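Local atomic coordinates of glutathione uptake transporter (Shewanella oneidensis, PDB entry 4UVM), a protein that probably carries small peptides across the membrane together with protons, as a member of the proton-dependent oligopeptide transporter family within the major facilitator superfamily. Residues Phe38-Leu44 / His107-Tyr113; Asn232-Leu237 / Ala274-Gln279; Gly294-Val298 / Gln433-Met438. All blocks are in the same frame, centred on the assembly; numbering follows the deposited sequence.

Contact 1: residues Phe38-Leu44 / His107-Tyr113; sequences FLMTALL and HSVQGFY. With 78M ((2S)-2,3-dihydroxypropyl(7Z)-pentadec-7-enoate), chain B.
L43 reaches from the end of helix 35-43 to V109, F112 and Y113 on the first turns of helix 109-125, and it buries more surface than any other residue of the contact. From CB the chain runs to a CG anti to the backbone N (chi1 -174°), which turns both methyls toward helix 109-125. CG stands 4.2 Å from V109 CG2, at the margin of packing. Beyond it the branch divides. CD1 meets V109 CG2 at 3.8 Å, whereas CD2 approaches the CB side of the F112 ring, obliquely, with F112 CD2 at 3.6 Å. Y113 CE1 is a looser neighbour of the same methyl.

F112 takes its second partner over one ring face, where F38 CE2 lies 3.4 Å from F112 CZ. The ring centroids are 4.9 Å apart and the planes inclined at 34°, an oblique aromatic pair. Y113 ends the row: L44 CD2 packs against its OH at 3.8 Å, V109 O lies over one ring face, and C2 of the bound monoacylglycerol 78M covers the opposite face.

Backbone bonding locates the widened end of helix 35-43: F38 O accepts the regular i+4 bond from A42 N and the i+5 bond from L43 N that marks the pi-type turn. The short helical segments run nearly antiparallel, at 151°, with axes 13.3 Å apart, a gap spanned by side chains. Helix 49-67 fills in beside the pair, touching L39 and Y113 through V59 and L44 through V55, while F181 of helix 177-196 meets the F38 ring edge-to-face.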
loop_
_atom_site.group_PDB
_atom_site.type_symbol
_atom_site.label_atom_id
_atom_site.label_comp_id
_atom_site.label_asym_id
_atom_site.label_seq_id
_atom_site.Cartn_x
_atom_site.Cartn_y
_atom_site.Cartn_z
ATOM N N PHE A 38 3.278 16.677 12.252
ATOM C CA PHE A 38 3.137 16.592 13.703
ATOM C C PHE A 38 4.353 15.970 14.387
ATOM O O PHE A 38 4.744 16.393 15.474
ATOM C CB PHE A 38 1.890 15.788 14.059
ATOM C CG PHE A 38 1.829 15.366 15.499
ATOM C CD1 PHE A 38 1.513 16.279 16.489
ATOM C CD2 PHE A 38 2.072 14.049 15.862
ATOM C CE1 PHE A 38 1.453 15.891 17.810
ATOM C CE2 PHE A 38 2.009 13.658 17.186
ATOM C CZ PHE A 38 1.697 14.579 18.159
ATOM N N LEU A 39 4.940 14.956 13.758
ATOM C CA LEU A 39 6.109 14.292 14.327
ATOM C C LEU A 39 7.310 15.231 14.362
ATOM O O LEU A 39 8.105 15.204 15.298
ATOM C CB LEU A 39 6.457 13.028 13.537
ATOM C CG LEU A 39 5.469 11.864 13.630
ATOM C CD1 LEU A 39 5.883 10.722 12.709
ATOM C CD2 LEU A 39 5.341 11.379 15.064
ATOM N N MET A 40 7.430 16.064 13.334
ATOM C CA MET A 40 8.546 16.999 13.218
ATOM C C MET A 40 8.422 18.209 14.144
ATOM O O MET A 40 9.407 18.643 14.735
ATOM C CB MET A 40 8.680 17.481 11.773
ATOM C CG MET A 40 9.265 16.456 10.829
ATOM S SD MET A 40 10.991 16.109 11.214
ATOM C CE MET A 40 11.732 17.712 10.907
ATOM N N THR A 41 7.215 18.757 14.261
ATOM C CA THR A 41 7.016 19.982 15.029
ATOM C C THR A 41 6.790 19.745 16.520
ATOM O O THR A 41 7.113 20.603 17.336
ATOM C CB THR A 41 5.821 20.797 14.489
ATOM O OG1 THR A 41 4.592 20.163 14.860
ATOM C CG2 THR A 41 5.899 20.928 12.981
ATOM N N ALA A 42 6.229 18.594 16.873
ATOM C CA ALA A 42 5.771 18.382 18.237
ATOM C C ALA A 42 6.357 17.135 18.893
ATOM O O ALA A 42 7.305 17.228 19.672
ATOM C CB ALA A 42 4.248 18.315 18.263
ATOM N N LEU A 43 5.787 15.976 18.569
ATOM C CA LEU A 43 6.050 14.736 19.301
ATOM C C LEU A 43 7.531 14.353 19.406
ATOM O O LEU A 43 7.982 13.898 20.459
ATOM C CB LEU A 43 5.268 13.584 18.663
ATOM C CG LEU A 43 5.332 12.241 19.393
ATOM C CD1 LEU A 43 4.783 12.370 20.807
ATOM C CD2 LEU A 43 4.585 11.168 18.627
ATOM N N LEU A 44 8.286 14.537 18.328
ATOM C CA LEU A 44 9.694 14.147 18.332
ATOM C C LEU A 44 10.637 15.343 18.493
ATOM O O LEU A 44 11.708 15.373 17.892
ATOM C CB LEU A 44 10.036 13.385 17.046
ATOM C CG LEU A 44 9.213 12.128 16.754
ATOM C CD1 LEU A 44 9.630 11.511 15.430
ATOM C CD2 LEU A 44 9.330 11.109 17.880
ATOM N N HIS A 107 1.103 13.825 24.000
ATOM C CA HIS A 107 2.427 14.235 24.457
ATOM C C HIS A 107 3.295 13.077 24.945
ATOM O O HIS A 107 4.432 13.286 25.370
ATOM C CB HIS A 107 2.294 15.286 25.567
ATOM C CG HIS A 107 1.639 16.556 25.121
ATOM N ND1 HIS A 107 2.245 17.438 24.252
ATOM C CD2 HIS A 107 0.434 17.091 25.423
ATOM C CE1 HIS A 107 1.439 18.464 24.037
ATOM N NE2 HIS A 107 0.334 18.278 24.736
ATOM N N SER A 108 2.765 11.859 24.890
ATOM C CA SER A 108 3.550 10.682 25.250
ATOM C C SER A 108 3.824 9.848 24.007
ATOM O O SER A 108 2.905 9.523 23.253
ATOM C CB SER A 108 2.837 9.842 26.310
ATOM O OG SER A 108 1.795 9.077 25.738
ATOM N N VAL A 109 5.093 9.510 23.797
ATOM C CA VAL A 109 5.511 8.786 22.600
ATOM C C VAL A 109 5.000 7.347 22.576
ATOM O O VAL A 109 4.471 6.886 21.565
ATOM C CB VAL A 109 7.040 8.777 22.471
ATOM C CG1 VAL A 109 7.474 7.887 21.323
ATOM C CG2 VAL A 109 7.552 10.192 22.275
ATOM N N GLN A 110 5.159 6.643 23.692
ATOM C CA GLN A 110 4.693 5.265 23.791
ATOM C C GLN A 110 3.193 5.167 23.537
ATOM O O GLN A 110 2.729 4.280 22.824
ATOM C CB GLN A 110 5.019 4.681 25.166
ATOM C CG GLN A 110 4.492 3.271 25.361
ATOM C CD GLN A 110 4.289 2.915 26.820
ATOM O OE1 GLN A 110 5.222 2.491 27.503
ATOM N NE2 GLN A 110 3.063 3.088 27.306
ATOM N N GLY A 111 2.440 6.092 24.120
ATOM C CA GLY A 111 0.994 6.088 24.000
ATOM C C GLY A 111 0.513 6.476 22.618
ATOM O O GLY A 111 -0.557 6.050 22.182
ATOM N N PHE A 112 1.299 7.292 21.924
ATOM C CA PHE A 112 0.934 7.715 20.578
ATOM C C PHE A 112 1.170 6.582 19.583
ATOM O O PHE A 112 0.359 6.354 18.685
ATOM C CB PHE A 112 1.721 8.960 20.165
ATOM C CG PHE A 112 1.173 9.639 18.945
ATOM C CD1 PHE A 112 0.156 10.570 19.057
ATOM C CD2 PHE A 112 1.662 9.337 17.684
ATOM C CE1 PHE A 112 -0.357 11.198 17.938
ATOM C CE2 PHE A 112 1.151 9.959 16.559
ATOM C CZ PHE A 112 0.140 10.891 16.686
ATOM N N TYR A 113 2.285 5.876 19.755
ATOM C CA TYR A 113 2.614 4.723 18.926
ATOM C C TYR A 113 1.574 3.621 19.079
ATOM O O TYR A 113 1.304 2.874 18.141
ATOM C CB TYR A 113 3.994 4.176 19.282
ATOM C CG TYR A 113 5.148 5.046 18.854
ATOM C CD1 TYR A 113 4.937 6.205 18.115
ATOM C CD2 TYR A 113 6.453 4.701 19.174
ATOM C CE1 TYR A 113 5.996 7.001 17.718
ATOM C CE2 TYR A 113 7.517 5.486 18.782
ATOM C CZ TYR A 113 7.285 6.635 18.054
ATOM O OH TYR A 113 8.347 7.417 17.666
HETATM O O21 78M B . 11.111 4.652 17.427
HETATM C C20 78M B . 11.590 4.918 16.158
HETATM C C18 78M B . 11.821 3.760 15.249
HETATM O O19 78M B . 12.685 4.132 14.242
HETATM C C17 78M B . 10.533 3.296 14.648
HETATM O O2 78M B . 9.366 3.628 15.317
HETATM C C1 78M B . 8.279 2.782 15.247
HETATM O O1 78M B . 8.400 1.669 14.748
HETATM C C2 78M B . 6.937 3.216 15.778
HETATM C C3 78M B . 5.740 2.933 14.915
HETATM C C4 78M B . 4.467 2.527 15.607
HETATM C C5 78M B . 3.265 2.239 14.756
HETATM C C6 78M B . 3.077 0.819 14.300
HETATM C C7 78M B . 1.701 0.420 13.816
HETATM C C8 78M B . 1.498 -0.813 13.222
HETATM C C9 78M B . 2.641 -1.783 13.043
HETATM C C10 78M B . 2.272 -3.200 12.709
HETATM C C11 78M B . 3.394 -4.165 12.481
HETATM C C12 78M B . 3.209 -5.262 11.482
HETATM C C13 78M B . 4.407 -6.105 11.214
HETATM C C15 78M B . 4.458 -7.764 9.268
HETATM C C14 78M B . 4.204 -7.503 10.717
#

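Contact 2: residues Asn232-Leu237 / Ala274-Gln279; sequences NIGLVL and AGASLQ. With 78N ((2R)-2,3-dihydroxypropyl(7Z)-pentadec-7-enoate), chain E.
Q279, G234 and L237 bury the most surface here, and the first two are joined by the hydrogen bond of the contact. Q279 leaves the end of helix 257-278 with its chain extended beyond CG (chi2 -178°), which carries the amide to the start of helix 233-250. There OE1 accepts from G234 N at 2.7 Å. The N-H···O angle of 140° makes the bond bent, and the donor sits above the carbonyl plane, 60° out of it, instead of on a lone pair. I233 N is also near OE1, but its angle is too poor for a bond. The acceptor thus sits at the N-terminal end of helix 233-250, where amide N-H groups would be expected to draw in negative charge.

G234 backs directly onto G275, their CA atoms 3.7 Å apart. A CB on either glycine would collide with the main-chain oxygen of the other, and the absence of side chains there lets the axes of the short antiparallel segments come within 7.6 Å. These helices form a hairpin consistent with the extra helix pair that bacterial POT transporters carry between their two helical bundles.

L237 lies one turn further on: its CD1 rests 3.7 Å from G275 CA, and L278 CD1 bridges it to I233 CG2. At Q279 the amide NE2 also binds A222 O of helix 215-224, and a leucine in its place would probably leave both G234 N and A222 O without these partners. On another side of helix 257-278, S277 OG shares a 2.6 Å hydrogen bond with O20 of the monoacylglycerol 78N.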
loop_
_atom_site.group_PDB
_atom_site.type_symbol
_atom_site.label_atom_id
_atom_site.label_comp_id
_atom_site.label_asym_id
_atom_site.label_seq_id
_atom_site.Cartn_x
_atom_site.Cartn_y
_atom_site.Cartn_z
ATOM N N ASN A 232 14.749 -33.292 -1.865
ATOM C CA ASN A 232 13.828 -32.166 -1.968
ATOM C C ASN A 232 14.532 -30.820 -1.798
ATOM O O ASN A 232 14.745 -30.353 -0.677
ATOM C CB ASN A 232 12.694 -32.304 -0.946
ATOM C CG ASN A 232 13.193 -32.677 0.438
ATOM O OD1 ASN A 232 14.399 -32.769 0.678
ATOM N ND2 ASN A 232 12.263 -32.892 1.361
ATOM N N ILE A 233 14.902 -30.209 -2.922
ATOM C CA ILE A 233 15.511 -28.884 -2.909
ATOM C C ILE A 233 14.516 -27.873 -2.357
ATOM O O ILE A 233 14.885 -26.957 -1.621
ATOM C CB ILE A 233 15.966 -28.447 -4.317
ATOM C CG1 ILE A 233 16.905 -29.490 -4.925
ATOM C CG2 ILE A 233 16.648 -27.092 -4.264
ATOM C CD1 ILE A 233 17.492 -29.076 -6.260
ATOM N N GLY A 234 13.246 -28.064 -2.707
ATOM C CA GLY A 234 12.180 -27.167 -2.299
ATOM C C GLY A 234 12.032 -27.010 -0.799
ATOM O O GLY A 234 11.840 -25.898 -0.304
ATOM N N LEU A 235 12.125 -28.118 -0.071
ATOM C CA LEU A 235 11.968 -28.076 1.378
ATOM C C LEU A 235 13.217 -27.505 2.047
ATOM O O LEU A 235 13.140 -26.935 3.136
ATOM C CB LEU A 235 11.654 -29.469 1.932
ATOM C CG LEU A 235 11.152 -29.504 3.380
ATOM C CD1 LEU A 235 9.972 -28.554 3.587
ATOM C CD2 LEU A 235 10.777 -30.921 3.786
ATOM N N VAL A 236 14.366 -27.655 1.396
ATOM C CA VAL A 236 15.605 -27.079 1.912
ATOM C C VAL A 236 15.519 -25.557 1.901
ATOM O O VAL A 236 15.888 -24.898 2.872
ATOM C CB VAL A 236 16.839 -27.529 1.102
ATOM C CG1 VAL A 236 18.067 -26.745 1.528
ATOM C CG2 VAL A 236 17.073 -29.023 1.272
ATOM N N LEU A 237 15.018 -25.008 0.797
ATOM C CA LEU A 237 14.831 -23.566 0.663
ATOM C C LEU A 237 13.882 -23.036 1.732
ATOM O O LEU A 237 14.087 -21.951 2.278
ATOM C CB LEU A 237 14.296 -23.221 -0.727
ATOM C CG LEU A 237 15.205 -23.585 -1.901
ATOM C CD1 LEU A 237 14.526 -23.263 -3.219
ATOM C CD2 LEU A 237 16.531 -22.856 -1.787
ATOM N N ALA A 274 9.657 -19.844 -3.645
ATOM C CA ALA A 274 10.645 -20.305 -4.615
ATOM C C ALA A 274 10.725 -21.830 -4.618
ATOM O O ALA A 274 10.720 -22.465 -5.680
ATOM C CB ALA A 274 12.003 -19.705 -4.315
ATOM N N GLY A 275 10.798 -22.409 -3.422
ATOM C CA GLY A 275 10.893 -23.848 -3.265
ATOM C C GLY A 275 9.700 -24.604 -3.820
ATOM O O GLY A 275 9.861 -25.642 -4.461
ATOM N N ALA A 276 8.501 -24.083 -3.578
ATOM C CA ALA A 276 7.281 -24.731 -4.049
ATOM C C ALA A 276 7.199 -24.720 -5.573
ATOM O O ALA A 276 6.626 -25.628 -6.174
ATOM C CB ALA A 276 6.059 -24.064 -3.451
ATOM N N SER A 277 7.771 -23.693 -6.191
ATOM C CA SER A 277 7.754 -23.572 -7.643
ATOM C C SER A 277 8.588 -24.675 -8.296
ATOM O O SER A 277 8.233 -25.187 -9.361
ATOM C CB SER A 277 8.267 -22.198 -8.071
ATOM O OG SER A 277 8.059 -21.988 -9.456
ATOM N N LEU A 278 9.693 -25.036 -7.649
ATOM C CA LEU A 278 10.567 -26.097 -8.140
ATOM C C LEU A 278 9.869 -27.451 -8.128
ATOM O O LEU A 278 10.071 -28.279 -9.017
ATOM C CB LEU A 278 11.843 -26.179 -7.298
ATOM C CG LEU A 278 12.799 -24.988 -7.305
ATOM C CD1 LEU A 278 14.015 -25.301 -6.452
ATOM C CD2 LEU A 278 13.206 -24.637 -8.728
ATOM N N GLN A 279 9.044 -27.663 -7.109
ATOM C CA GLN A 279 8.476 -28.972 -6.835
ATOM C C GLN A 279 6.963 -29.017 -7.027
ATOM O O GLN A 279 6.282 -29.862 -6.443
ATOM C CB GLN A 279 8.826 -29.390 -5.408
ATOM C CG GLN A 279 10.301 -29.623 -5.171
ATOM C CD GLN A 279 10.596 -30.076 -3.757
ATOM O OE1 GLN A 279 11.755 -30.258 -3.379
ATOM N NE2 GLN A 279 9.546 -30.260 -2.963
HETATM O O22 78N E . 8.029 -19.367 -13.116
HETATM C C19 78N E . 7.819 -18.337 -12.219
HETATM C C18 78N E . 7.195 -18.695 -10.917
HETATM O O20 78N E . 7.060 -20.063 -10.866
HETATM C C17 78N E . 8.044 -18.250 -9.769
HETATM O O16 78N E . 7.409 -17.611 -8.712
HETATM C C8 78N E . 8.063 -17.441 -7.510
HETATM O O15 78N E . 9.181 -17.918 -7.358
HETATM C C7 78N E . 7.399 -16.677 -6.388
HETATM C C6 78N E . 8.258 -15.887 -5.434
HETATM C C5 78N E . 8.484 -14.422 -5.715
HETATM C C4 78N E . 8.177 -13.436 -4.619
HETATM C C3 78N E . 9.238 -13.191 -3.581
HETATM C C2 78N E . 10.653 -12.995 -4.079
HETATM C C1 78N E . 11.438 -11.957 -3.602
HETATM C C9 78N E . 10.906 -10.989 -2.570
HETATM C C10 78N E . 11.288 -9.545 -2.729
HETATM C C11 78N E . 12.595 -9.251 -3.403
HETATM C C12 78N E . 13.847 -9.442 -2.607
HETATM C C13 78N E . 15.147 -9.404 -3.335
HETATM C C15 78N E . 16.935 -10.733 -4.611
HETATM C C14 78N E . 15.516 -10.604 -4.156
#

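Contact 3: residues Gly294-Val298 / Gln433-Met438; sequences GVRSV and QAPKAM. With 78N ((2R)-2,3-dihydroxypropyl(7Z)-pentadec-7-enoate), chain E.
The helical turn 294-298 lies against the loop 433-438 at two points three residues apart on the helix, with CA-CA distances of 5.8 Å for G294-P435 and 5.5 Å for S297-A434. At the first point the proline ring comes up to bare backbone, P435 CG lying 3.7 Å from G294 CA. A CB on G294 would point at the loop, tight against P435 CG. At the second, S297 CB and A434 CB meet at 4.0 Å.

M438 contributes the largest buried surface. Its chain is bent at chi2 (-61°), and this folds it along the helix so that successive atoms meet different valines. CB and CG pack on V298 CG2, the latter at 3.7 Å, while the terminal CE reaches V295 CG2 at 3.6 Å. The contact between the segments is largely apolar; the amide of Q433 finds its partner in Y506, its NE2 bonding to the tyrosine OH. V295 and V298 also touch helix 215-224.

R296, from the same turn, has its NH1 hydrogen-bonded to S277 OG; its guanidinium edge also nears O20 of the monoacylglycerol 78N, but so closely that the detail is doubtful. The site is a helix-on-loop packing in a major facilitator bundle: the N-terminal half of helix 289-306 is set against the short connection, with its 3-10 turn at 436-438, that links helices 426-433 and 439-463.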
loop_
_atom_site.group_PDB
_atom_site.type_symbol
_atom_site.label_atom_id
_atom_site.label_comp_id
_atom_site.label_asym_id
_atom_site.label_seq_id
_atom_site.Cartn_x
_atom_site.Cartn_y
_atom_site.Cartn_z
ATOM N N GLY A 294 -3.581 -23.398 -11.451
ATOM C CA GLY A 294 -3.939 -22.077 -10.966
ATOM C C GLY A 294 -2.878 -21.495 -10.051
ATOM O O GLY A 294 -2.537 -20.317 -10.155
ATOM N N VAL A 295 -2.357 -22.323 -9.150
ATOM C CA VAL A 295 -1.283 -21.904 -8.256
ATOM C C VAL A 295 -0.059 -21.487 -9.065
ATOM O O VAL A 295 0.632 -20.531 -8.718
ATOM C CB VAL A 295 -0.903 -23.021 -7.262
ATOM C CG1 VAL A 295 0.346 -22.644 -6.480
ATOM C CG2 VAL A 295 -2.056 -23.298 -6.316
ATOM N N ARG A 296 0.197 -22.198 -10.157
ATOM C CA ARG A 296 1.282 -21.835 -11.059
ATOM C C ARG A 296 1.042 -20.446 -11.645
ATOM O O ARG A 296 1.977 -19.658 -11.795
ATOM C CB ARG A 296 1.428 -22.871 -12.178
ATOM C CG ARG A 296 2.410 -22.478 -13.276
ATOM C CD ARG A 296 3.792 -22.185 -12.713
ATOM N NE ARG A 296 4.451 -23.384 -12.201
ATOM C CZ ARG A 296 5.673 -23.397 -11.678
ATOM N NH1 ARG A 296 6.372 -22.273 -11.594
ATOM N NH2 ARG A 296 6.195 -24.535 -11.239
ATOM N N SER A 297 -0.215 -20.149 -11.964
ATOM C CA SER A 297 -0.581 -18.843 -12.502
ATOM C C SER A 297 -0.319 -17.739 -11.484
ATOM O O SER A 297 0.189 -16.673 -11.827
ATOM C CB SER A 297 -2.053 -18.823 -12.925
ATOM O OG SER A 297 -2.289 -19.709 -14.004
ATOM N N VAL A 298 -0.672 -18.006 -10.231
ATOM C CA VAL A 298 -0.477 -17.048 -9.151
ATOM C C VAL A 298 1.008 -16.804 -8.899
ATOM O O VAL A 298 1.440 -15.660 -8.768
ATOM C CB VAL A 298 -1.156 -17.526 -7.850
ATOM C CG1 VAL A 298 -0.722 -16.676 -6.671
ATOM C CG2 VAL A 298 -2.662 -17.485 -8.001
ATOM N N GLN A 433 -5.729 -13.149 -15.132
ATOM C CA GLN A 433 -4.612 -14.044 -15.424
ATOM C C GLN A 433 -4.712 -15.386 -14.712
ATOM O O GLN A 433 -4.121 -16.376 -15.149
ATOM C CB GLN A 433 -3.287 -13.374 -15.055
ATOM C CG GLN A 433 -2.926 -12.217 -15.955
ATOM C CD GLN A 433 -2.886 -12.618 -17.413
ATOM O OE1 GLN A 433 -3.672 -12.127 -18.224
ATOM N NE2 GLN A 433 -1.972 -13.519 -17.756
ATOM N N ALA A 434 -5.455 -15.411 -13.614
ATOM C CA ALA A 434 -5.566 -16.609 -12.798
ATOM C C ALA A 434 -7.027 -16.988 -12.607
ATOM O O ALA A 434 -7.904 -16.125 -12.676
ATOM C CB ALA A 434 -4.887 -16.396 -11.450
ATOM N N PRO A 435 -7.293 -18.287 -12.384
ATOM C CA PRO A 435 -8.624 -18.810 -12.063
ATOM C C PRO A 435 -9.359 -17.991 -11.003
ATOM O O PRO A 435 -8.734 -17.471 -10.076
ATOM C CB PRO A 435 -8.319 -20.212 -11.542
ATOM C CG PRO A 435 -7.112 -20.619 -12.305
ATOM C CD PRO A 435 -6.307 -19.373 -12.543
ATOM N N LYS A 436 -10.677 -17.893 -11.150
ATOM C CA LYS A 436 -11.526 -17.104 -10.258
ATOM C C LYS A 436 -11.327 -17.437 -8.777
ATOM O O LYS A 436 -11.452 -16.567 -7.916
ATOM C CB LYS A 436 -12.998 -17.301 -10.640
ATOM C CG LYS A 436 -13.988 -16.639 -9.696
ATOM C CD LYS A 436 -15.420 -16.983 -10.068
ATOM C CE LYS A 436 -16.353 -16.797 -8.881
ATOM N NZ LYS A 436 -15.983 -17.700 -7.752
ATOM N N ALA A 437 -11.007 -18.694 -8.486
ATOM C CA ALA A 437 -10.833 -19.140 -7.107
ATOM C C ALA A 437 -9.649 -18.452 -6.440
ATOM O O ALA A 437 -9.589 -18.346 -5.217
ATOM C CB ALA A 437 -10.659 -20.649 -7.061
ATOM N N MET A 438 -8.712 -17.979 -7.252
ATOM C CA MET A 438 -7.498 -17.363 -6.737
ATOM C C MET A 438 -7.652 -15.859 -6.501
ATOM O O MET A 438 -6.686 -15.187 -6.143
ATOM C CB MET A 438 -6.333 -17.627 -7.696
ATOM C CG MET A 438 -5.972 -19.094 -7.835
ATOM S SD MET A 438 -5.471 -19.815 -6.262
ATOM C CE MET A 438 -5.197 -21.518 -6.730
HETATM O O22 78N E . 8.029 -19.367 -13.116
HETATM C C19 78N E . 7.819 -18.337 -12.219
HETATM C C18 78N E . 7.195 -18.695 -10.917
HETATM O O20 78N E . 7.060 -20.063 -10.866
HETATM C C17 78N E . 8.044 -18.250 -9.769
HETATM O O16 78N E . 7.409 -17.611 -8.712
HETATM C C8 78N E . 8.063 -17.441 -7.510
HETATM O O15 78N E . 9.181 -17.918 -7.358
HETATM C C7 78N E . 7.399 -16.677 -6.388
HETATM C C6 78N E . 8.258 -15.887 -5.434
HETATM C C5 78N E . 8.484 -14.422 -5.715
HETATM C C4 78N E . 8.177 -13.436 -4.619
HETATM C C3 78N E . 9.238 -13.191 -3.581
HETATM C C2 78N E . 10.653 -12.995 -4.079
HETATM C C1 78N E . 11.438 -11.957 -3.602
HETATM C C9 78N E . 10.906 -10.989 -2.570
HETATM C C10 78N E . 11.288 -9.545 -2.729
HETATM C C11 78N E . 12.595 -9.251 -3.403
HETATM C C12 78N E . 13.847 -9.442 -2.607
HETATM C C13 78N E . 15.147 -9.404 -3.335
HETATM C C15 78N E . 16.935 -10.733 -4.611
HETATM C C14 78N E . 15.516 -10.604 -4.156
#

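How the contacts relate
Contacts 1, 2 and 3 follow one another along the chain, each closing before the next opens. Contact 1 stands apart, its centre about 45 Å from that of contact 2 and about 44 Å from that of contact 3; it lies across the chain's centre from contact 3. Contacts 2 and 3 are neighbours, about 20 Å between centres, on consecutive helices 257-278 and 289-306. They touch where S277 OG and R296 NH1 lie 2.7 Å apart, probably hydrogen-bonded, and both reach the same 78N lipid. By the usual topology of the family, contact 1 would sit at the periplasmic end of the transporter and the linked pair at the cytoplasmic end.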